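Local atomic coordinates of hypothetical protein MG027 (Mycoplasma genitalium, PDB entry 1Q8C), a protein that is of unknown function but adopts an all-helical fold resembling that of NusB proteins, a similarity that hints at, without establishing, a role in RNA binding or transcription. Residues 27-32 with 101-106; 73-78 with 105-110. All blocks are in the same frame, centred on the assembly; numbering follows the deposited sequence.

Contact 1: residues 27-32 with 101-106; sequences SLLFFL and LTTAVV
Leu29 and Ala104 bring the two backbones closest, with 7.7 Å between the CA atom of Leu29 and the CA atom of Ala104. The segment 27-32 runs on from helix 14-28, whereas 101-106 belongs to the early part of helix 100-116. One side chain bridges them. Leu29 points its CB toward the second helix, and with CG anti to the carbonyl carbon (chi1 -66°) and CD1 anti to CA (chi2 172°), the methyl CD1 becomes the touching end. It comes to rest over the helix surface between two neighbouring residues: Leu29 CD1 is 4.1 Å from Ala104 CB and 4.2 Å from Thr103 CG2. The same methyl lies 4.1 Å from the backbone N of Ala104. Thr103 thus offers its methyl to the leucine, while its OG1 is hydrogen-bonded to the carbonyl oxygen of Asp99 one turn earlier. Ile25 and Phe26 of helix 14-28 also touch Ala104, and Gln72 of helix 55-81 touches Leu29. With 89 Å² buried, this is a light, wholly apolar contact that sets the chain around Leu29 against helix 100-116 in a NusB-like bundle, the threonine hydroxyl being satisfied by Asp99, just before that helix.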
ATOM      1  N   SER A  27      -7.412  -6.419   4.827  1.00 44.04           N
ATOM      2  CA  SER A  27      -8.220  -7.110   5.828  1.00 44.01           C
ATOM      3  C   SER A  27      -8.407  -6.267   7.073  1.00 44.19           C
ATOM      4  O   SER A  27      -9.373  -6.468   7.809  1.00 44.44           O
ATOM      5  CB  SER A  27      -7.592  -8.459   6.211  1.00 44.21           C
ATOM      6  OG  SER A  27      -6.359  -8.290   6.920  1.00 44.24           O
ATOM      7  N   LEU A  28      -7.480  -5.337   7.299  1.00 44.00           N
ATOM      8  CA  LEU A  28      -7.506  -4.425   8.433  1.00 44.00           C
ATOM      9  C   LEU A  28      -8.352  -3.179   8.190  1.00 44.28           C
ATOM     10  O   LEU A  28      -8.883  -2.594   9.146  1.00 43.54           O
ATOM     11  CB  LEU A  28      -6.084  -3.938   8.768  1.00 44.72           C
ATOM     12  CG  LEU A  28      -4.974  -4.821   9.361  1.00 44.36           C
ATOM     13  CD1 LEU A  28      -3.691  -4.040   9.354  1.00 44.77           C
ATOM     14  CD2 LEU A  28      -5.263  -5.233  10.791  1.00 46.17           C
ATOM     15  N   LEU A  29      -8.488  -2.747   6.933  1.00 44.25           N
ATOM     16  CA  LEU A  29      -9.188  -1.482   6.685  1.00 44.28           C
ATOM     17  C   LEU A  29     -10.672  -1.507   7.034  1.00 44.09           C
ATOM     18  O   LEU A  29     -11.280  -0.460   7.155  1.00 44.47           O
ATOM     19  CB  LEU A  29      -8.966  -0.982   5.254  1.00 44.27           C
ATOM     20  CG  LEU A  29      -7.511  -0.594   4.986  1.00 44.96           C
ATOM     21  CD1 LEU A  29      -7.329  -0.287   3.501  1.00 45.00           C
ATOM     22  CD2 LEU A  29      -7.072   0.598   5.868  1.00 45.95           C
ATOM     23  N   PHE A  30     -11.237  -2.693   7.223  1.00 44.12           N
ATOM     24  CA  PHE A  30     -12.633  -2.849   7.599  1.00 44.37           C
ATOM     25  C   PHE A  30     -12.886  -2.555   9.083  1.00 44.48           C
ATOM     26  O   PHE A  30     -14.025  -2.337   9.483  1.00 44.70           O
ATOM     27  CB  PHE A  30     -13.088  -4.282   7.293  1.00 44.47           C
ATOM     28  CG  PHE A  30     -13.046  -4.647   5.830  1.00 44.57           C
ATOM     29  CD1 PHE A  30     -14.143  -4.409   5.010  1.00 45.03           C
ATOM     30  CD2 PHE A  30     -11.912  -5.234   5.277  1.00 44.21           C
ATOM     31  CE1 PHE A  30     -14.111  -4.744   3.666  1.00 44.92           C
ATOM     32  CE2 PHE A  30     -11.873  -5.571   3.938  1.00 44.07           C
ATOM     33  CZ  PHE A  30     -12.973  -5.329   3.131  1.00 44.57           C
ATOM     34  N   PHE A  31     -11.827  -2.566   9.888  1.00 44.81           N
ATOM     35  CA  PHE A  31     -11.912  -2.526  11.348  1.00 45.14           C
ATOM     36  C   PHE A  31     -10.912  -1.564  12.006  1.00 45.72           C
ATOM     37  O   PHE A  31     -10.374  -1.847  13.099  1.00 46.17           O
ATOM     38  CB  PHE A  31     -11.642  -3.931  11.886  1.00 45.19           C
ATOM     39  CG  PHE A  31     -12.506  -4.991  11.263  1.00 45.21           C
ATOM     40  CD1 PHE A  31     -13.812  -5.161  11.672  1.00 44.85           C
ATOM     41  CD2 PHE A  31     -12.016  -5.805  10.253  1.00 45.65           C
ATOM     42  CE1 PHE A  31     -14.622  -6.136  11.092  1.00 45.15           C
ATOM     43  CE2 PHE A  31     -12.827  -6.771   9.670  1.00 45.07           C
ATOM     44  CZ  PHE A  31     -14.125  -6.935  10.093  1.00 44.43           C
ATOM     45  N   LEU A  32     -10.628  -0.438  11.371  1.00 45.89           N
ATOM     46  CA  LEU A  32      -9.599   0.429  11.941  1.00 46.12           C
ATOM     47  C   LEU A  32     -10.215   1.319  13.027  1.00 45.86           C
ATOM     48  O   LEU A  32     -11.439   1.442  13.094  1.00 46.29           O
ATOM     49  CB  LEU A  32      -8.878   1.204  10.828  1.00 46.12           C
ATOM     50  CG  LEU A  32      -7.716   0.409  10.207  1.00 46.10           C
ATOM     51  CD1 LEU A  32      -6.482   1.240  10.189  1.00 46.42           C
ATOM     52  CD2 LEU A  32      -7.371  -0.907  10.940  1.00 46.59           C
ATOM     53  N   LEU A 101      -9.613  -1.988  -1.688  1.00 43.78           N
ATOM     54  CA  LEU A 101      -8.489  -2.746  -2.210  1.00 43.79           C
ATOM     55  C   LEU A 101      -7.512  -1.788  -2.859  1.00 43.69           C
ATOM     56  O   LEU A 101      -6.326  -1.888  -2.628  1.00 43.64           O
ATOM     57  CB  LEU A 101      -8.940  -3.814  -3.208  1.00 43.95           C
ATOM     58  CG  LEU A 101      -7.885  -4.698  -3.889  1.00 43.76           C
ATOM     59  CD1 LEU A 101      -6.959  -5.365  -2.888  1.00 44.03           C
ATOM     60  CD2 LEU A 101      -8.608  -5.756  -4.700  1.00 44.25           C
ATOM     61  N   THR A 102      -8.009  -0.844  -3.650  1.00 43.63           N
ATOM     62  CA  THR A 102      -7.136   0.135  -4.303  1.00 43.61           C
ATOM     63  C   THR A 102      -6.458   0.999  -3.261  1.00 43.47           C
ATOM     64  O   THR A 102      -5.303   1.377  -3.430  1.00 43.29           O
ATOM     65  CB  THR A 102      -7.899   1.051  -5.278  1.00 43.79           C
ATOM     66  OG1 THR A 102      -8.785   1.911  -4.543  1.00 44.15           O
ATOM     67  CG2 THR A 102      -8.790   0.251  -6.223  1.00 43.72           C
ATOM     68  N   THR A 103      -7.167   1.294  -2.176  1.00 43.37           N
ATOM     69  CA  THR A 103      -6.570   2.011  -1.052  1.00 43.25           C
ATOM     70  C   THR A 103      -5.444   1.165  -0.429  1.00 43.24           C
ATOM     71  O   THR A 103      -4.379   1.674  -0.149  1.00 43.06           O
ATOM     72  CB  THR A 103      -7.632   2.386   0.034  1.00 43.41           C
ATOM     73  OG1 THR A 103      -8.637   3.250  -0.513  1.00 42.67           O
ATOM     74  CG2 THR A 103      -7.011   3.227   1.138  1.00 43.48           C
ATOM     75  N   ALA A 104      -5.677  -0.132  -0.237  1.00 43.15           N
ATOM     76  CA  ALA A 104      -4.692  -1.010   0.410  1.00 43.11           C
ATOM     77  C   ALA A 104      -3.423  -1.099  -0.432  1.00 43.04           C
ATOM     78  O   ALA A 104      -2.314  -1.154   0.098  1.00 42.23           O
ATOM     79  CB  ALA A 104      -5.294  -2.410   0.640  1.00 43.09           C
ATOM     80  N   VAL A 105      -3.609  -1.117  -1.754  1.00 43.24           N
ATOM     81  CA  VAL A 105      -2.500  -1.078  -2.695  1.00 43.54           C
ATOM     82  C   VAL A 105      -1.720   0.246  -2.577  1.00 43.61           C
ATOM     83  O   VAL A 105      -0.493   0.239  -2.569  1.00 43.57           O
ATOM     84  CB  VAL A 105      -2.973  -1.227  -4.149  1.00 43.56           C
ATOM     85  CG1 VAL A 105      -1.814  -0.913  -5.118  1.00 44.00           C
ATOM     86  CG2 VAL A 105      -3.545  -2.616  -4.392  1.00 43.78           C
ATOM     87  N   VAL A 106      -2.423   1.372  -2.485  1.00 43.44           N
ATOM     88  CA  VAL A 106      -1.755   2.669  -2.362  1.00 43.51           C
ATOM     89  C   VAL A 106      -1.038   2.790  -0.993  1.00 43.45           C
ATOM     90  O   VAL A 106       0.074   3.274  -0.922  1.00 43.55           O
ATOM     91  CB  VAL A 106      -2.721   3.860  -2.543  1.00 43.43           C
ATOM     92  CG1 VAL A 106      -2.008   5.173  -2.202  1.00 43.74           C
ATOM     93  CG2 VAL A 106      -3.245   3.931  -3.985  1.00 43.43           C
TER

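Contact 2: residues 73-78 with 105-110; sequences KKIEEQ and VVLCAL
Val106 is the first residue of 105-110 to meet Ile75, the single side chain of 73-78 through which this contact runs. The axes of the two short helical segments approach to 11.3 Å with their N-to-C directions at 122°, and the gap is filled by Ile75, whose CG1 stands anti to the carbonyl carbon (chi1 -73°) and carries CD1 across toward the second helix. Val106 presents CG1, 3.8 Å from Ile75 CD1 and 3.9 Å from Ile75 CG1, the two side chains running past one another head to tail. One residue on, Leu107 sets out to the flank, but its end swings back: its CD2 lies 3.5 Å from Ile75 CD1, tighter than usual for two carbons, with the leucine roughly perpendicular to the isoleucine. Leu110, one turn beyond Val106, adds CD1 at 3.8 Å from Ile75 CD1, slanting across the isoleucine. Phe71 of helix 55-81 touches both Leu107 and Leu110, and Leu147 near the C-terminus packs on Ile75. All four touching residues are buried and hydrocarbon-ended, and one isoleucine methyl meets three branched side chains. This is helix-helix packing in the hydrophobic interior of an all-helical, NusB-like fold, joining helices 55-81 and 100-116 by close van der Waals fit of shape against shape, with neither charge nor hydrogen bond between the two segments.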
ATOM      1  N   LYS A  73      -4.841  10.334   5.365  1.00 44.38           N
ATOM      2  CA  LYS A  73      -5.106  11.744   5.100  1.00 44.31           C
ATOM      3  C   LYS A  73      -4.555  12.171   3.745  1.00 44.33           C
ATOM      4  O   LYS A  73      -5.299  12.712   2.924  1.00 44.61           O
ATOM      5  CB  LYS A  73      -4.520  12.624   6.196  1.00 44.33           C
ATOM      6  CG  LYS A  73      -5.542  13.519   6.901  1.00 44.63           C
ATOM      7  CD  LYS A  73      -6.620  12.730   7.646  1.00 44.93           C
ATOM      8  CE  LYS A  73      -7.495  13.642   8.538  1.00 45.35           C
ATOM      9  NZ  LYS A  73      -8.351  12.867   9.510  1.00 45.64           N
ATOM     10  N   LYS A  74      -3.263  11.941   3.514  1.00 44.23           N
ATOM     11  CA  LYS A  74      -2.618  12.302   2.244  1.00 44.31           C
ATOM     12  C   LYS A  74      -3.392  11.767   1.043  1.00 44.42           C
ATOM     13  O   LYS A  74      -3.568  12.464   0.047  1.00 44.75           O
ATOM     14  CB  LYS A  74      -1.181  11.793   2.195  1.00 44.18           C
ATOM     15  CG  LYS A  74      -0.209  12.613   3.027  1.00 44.49           C
ATOM     16  CD  LYS A  74       1.136  11.908   3.146  1.00 45.14           C
ATOM     17  CE  LYS A  74       1.893  12.322   4.415  1.00 45.79           C
ATOM     18  NZ  LYS A  74       3.140  11.491   4.608  1.00 46.29           N
ATOM     19  N   ILE A  75      -3.848  10.526   1.146  1.00 44.66           N
ATOM     20  CA  ILE A  75      -4.711   9.942   0.130  1.00 44.71           C
ATOM     21  C   ILE A  75      -6.007  10.761   0.007  1.00 44.83           C
ATOM     22  O   ILE A  75      -6.258  11.360  -1.029  1.00 44.98           O
ATOM     23  CB  ILE A  75      -4.992   8.470   0.486  1.00 44.69           C
ATOM     24  CG1 ILE A  75      -3.733   7.648   0.215  1.00 44.60           C
ATOM     25  CG2 ILE A  75      -6.181   7.934  -0.294  1.00 44.90           C
ATOM     26  CD1 ILE A  75      -3.657   6.358   0.978  1.00 45.21           C
ATOM     27  N   GLU A  76      -6.814  10.789   1.067  1.00 44.88           N
ATOM     28  CA  GLU A  76      -8.035  11.598   1.134  1.00 44.95           C
ATOM     29  C   GLU A  76      -7.930  12.880   0.303  1.00 44.95           C
ATOM     30  O   GLU A  76      -8.793  13.167  -0.539  1.00 45.36           O
ATOM     31  CB  GLU A  76      -8.343  11.965   2.601  1.00 45.10           C
ATOM     32  CG  GLU A  76      -9.827  12.103   2.965  1.00 45.77           C
ATOM     33  CD  GLU A  76     -10.056  12.731   4.354  1.00 46.74           C
ATOM     34  OE1 GLU A  76     -11.133  13.395   4.561  1.00 46.37           O
ATOM     35  OE2 GLU A  76      -9.167  12.557   5.244  1.00 47.20           O
ATOM     36  N   GLU A  77      -6.859  13.640   0.524  1.00 44.84           N
ATOM     37  CA  GLU A  77      -6.723  14.982  -0.054  1.00 44.64           C
ATOM     38  C   GLU A  77      -6.118  15.040  -1.463  1.00 44.48           C
ATOM     39  O   GLU A  77      -6.247  16.059  -2.149  1.00 44.27           O
ATOM     40  CB  GLU A  77      -5.889  15.867   0.877  1.00 44.72           C
ATOM     41  CG  GLU A  77      -6.352  15.869   2.336  1.00 44.81           C
ATOM     42  CD  GLU A  77      -5.326  16.495   3.264  1.00 45.21           C
ATOM     43  OE1 GLU A  77      -4.128  16.117   3.169  1.00 43.85           O
ATOM     44  OE2 GLU A  77      -5.717  17.375   4.076  1.00 46.10           O
ATOM     45  N   GLN A  78      -5.434  13.980  -1.886  1.00 44.26           N
ATOM     46  CA  GLN A  78      -4.860  13.960  -3.220  1.00 44.30           C
ATOM     47  C   GLN A  78      -5.953  13.697  -4.240  1.00 44.49           C
ATOM     48  O   GLN A  78      -6.042  14.391  -5.265  1.00 44.21           O
ATOM     49  CB  GLN A  78      -3.751  12.919  -3.342  1.00 44.38           C
ATOM     50  CG  GLN A  78      -2.726  13.250  -4.406  1.00 44.25           C
ATOM     51  CD  GLN A  78      -2.404  14.728  -4.453  1.00 44.59           C
ATOM     52  OE1 GLN A  78      -2.093  15.338  -3.426  1.00 45.57           O
ATOM     53  NE2 GLN A  78      -2.503  15.314  -5.637  1.00 44.15           N
ATOM     54  N   VAL A 105      -3.609  -1.117  -1.754  1.00 43.24           N
ATOM     55  CA  VAL A 105      -2.500  -1.078  -2.695  1.00 43.54           C
ATOM     56  C   VAL A 105      -1.720   0.246  -2.577  1.00 43.61           C
ATOM     57  O   VAL A 105      -0.493   0.239  -2.569  1.00 43.57           O
ATOM     58  CB  VAL A 105      -2.973  -1.227  -4.149  1.00 43.56           C
ATOM     59  CG1 VAL A 105      -1.814  -0.913  -5.118  1.00 44.00           C
ATOM     60  CG2 VAL A 105      -3.545  -2.616  -4.392  1.00 43.78           C
ATOM     61  N   VAL A 106      -2.423   1.372  -2.485  1.00 43.44           N
ATOM     62  CA  VAL A 106      -1.755   2.669  -2.362  1.00 43.51           C
ATOM     63  C   VAL A 106      -1.038   2.790  -0.993  1.00 43.45           C
ATOM     64  O   VAL A 106       0.074   3.274  -0.922  1.00 43.55           O
ATOM     65  CB  VAL A 106      -2.721   3.860  -2.543  1.00 43.43           C
ATOM     66  CG1 VAL A 106      -2.008   5.173  -2.202  1.00 43.74           C
ATOM     67  CG2 VAL A 106      -3.245   3.931  -3.985  1.00 43.43           C
ATOM     68  N   LEU A 107      -1.670   2.365   0.086  1.00 43.38           N
ATOM     69  CA  LEU A 107      -1.011   2.425   1.396  1.00 43.54           C
ATOM     70  C   LEU A 107       0.228   1.546   1.465  1.00 43.58           C
ATOM     71  O   LEU A 107       1.149   1.839   2.221  1.00 44.07           O
ATOM     72  CB  LEU A 107      -1.978   2.021   2.500  1.00 43.66           C
ATOM     73  CG  LEU A 107      -3.049   3.078   2.742  1.00 43.35           C
ATOM     74  CD1 LEU A 107      -4.210   2.472   3.493  1.00 43.44           C
ATOM     75  CD2 LEU A 107      -2.453   4.245   3.493  1.00 43.19           C
ATOM     76  N   CYS A 108       0.265   0.470   0.686  1.00 43.57           N
ATOM     77  CA  CYS A 108       1.427  -0.419   0.712  1.00 44.00           C
ATOM     78  C   CYS A 108       2.616   0.285   0.076  1.00 43.93           C
ATOM     79  O   CYS A 108       3.723   0.213   0.587  1.00 44.19           O
ATOM     80  CB  CYS A 108       1.122  -1.765   0.033  1.00 44.30           C
ATOM     81  SG  CYS A 108       2.521  -2.947  -0.063  1.00 45.18           S
ATOM     82  N   ALA A 109       2.360   0.987  -1.029  1.00 43.97           N
ATOM     83  CA  ALA A 109       3.369   1.747  -1.763  1.00 43.77           C
ATOM     84  C   ALA A 109       3.987   2.876  -0.928  1.00 43.64           C
ATOM     85  O   ALA A 109       5.207   3.114  -0.976  1.00 43.36           O
ATOM     86  CB  ALA A 109       2.745   2.328  -3.045  1.00 43.51           C
ATOM     87  N   LEU A 110       3.124   3.589  -0.209  1.00 43.38           N
ATOM     88  CA  LEU A 110       3.533   4.616   0.745  1.00 43.28           C
ATOM     89  C   LEU A 110       4.358   4.008   1.865  1.00 43.28           C
ATOM     90  O   LEU A 110       5.366   4.568   2.281  1.00 43.15           O
ATOM     91  CB  LEU A 110       2.306   5.278   1.377  1.00 43.42           C
ATOM     92  CG  LEU A 110       1.383   6.072   0.448  1.00 42.92           C
ATOM     93  CD1 LEU A 110       0.154   6.602   1.159  1.00 43.07           C
ATOM     94  CD2 LEU A 110       2.155   7.217  -0.109  1.00 43.67           C
TER

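Overall arrangement
Helix 100-116 is the element common to both contacts, meeting the chain that runs on from helix 14-28 in contact 1 and helix 55-81 in contact 2. Their centres lie about 10 Å apart, and the packing is continuous: Leu29 CD2 of contact 1 is 4.2 Å from Leu107 CD1 of contact 2. Both are apolar and lie in the interior, yet their settings differ. Contact 1 includes a partly exposed leucine and a threonine methyl; contact 2 buries the larger area, 148 Å², between aliphatic residues that are all buried. Together they illustrate how a helical bundle can be assembled, with one central helix offering successive parts of its surface to different neighbours.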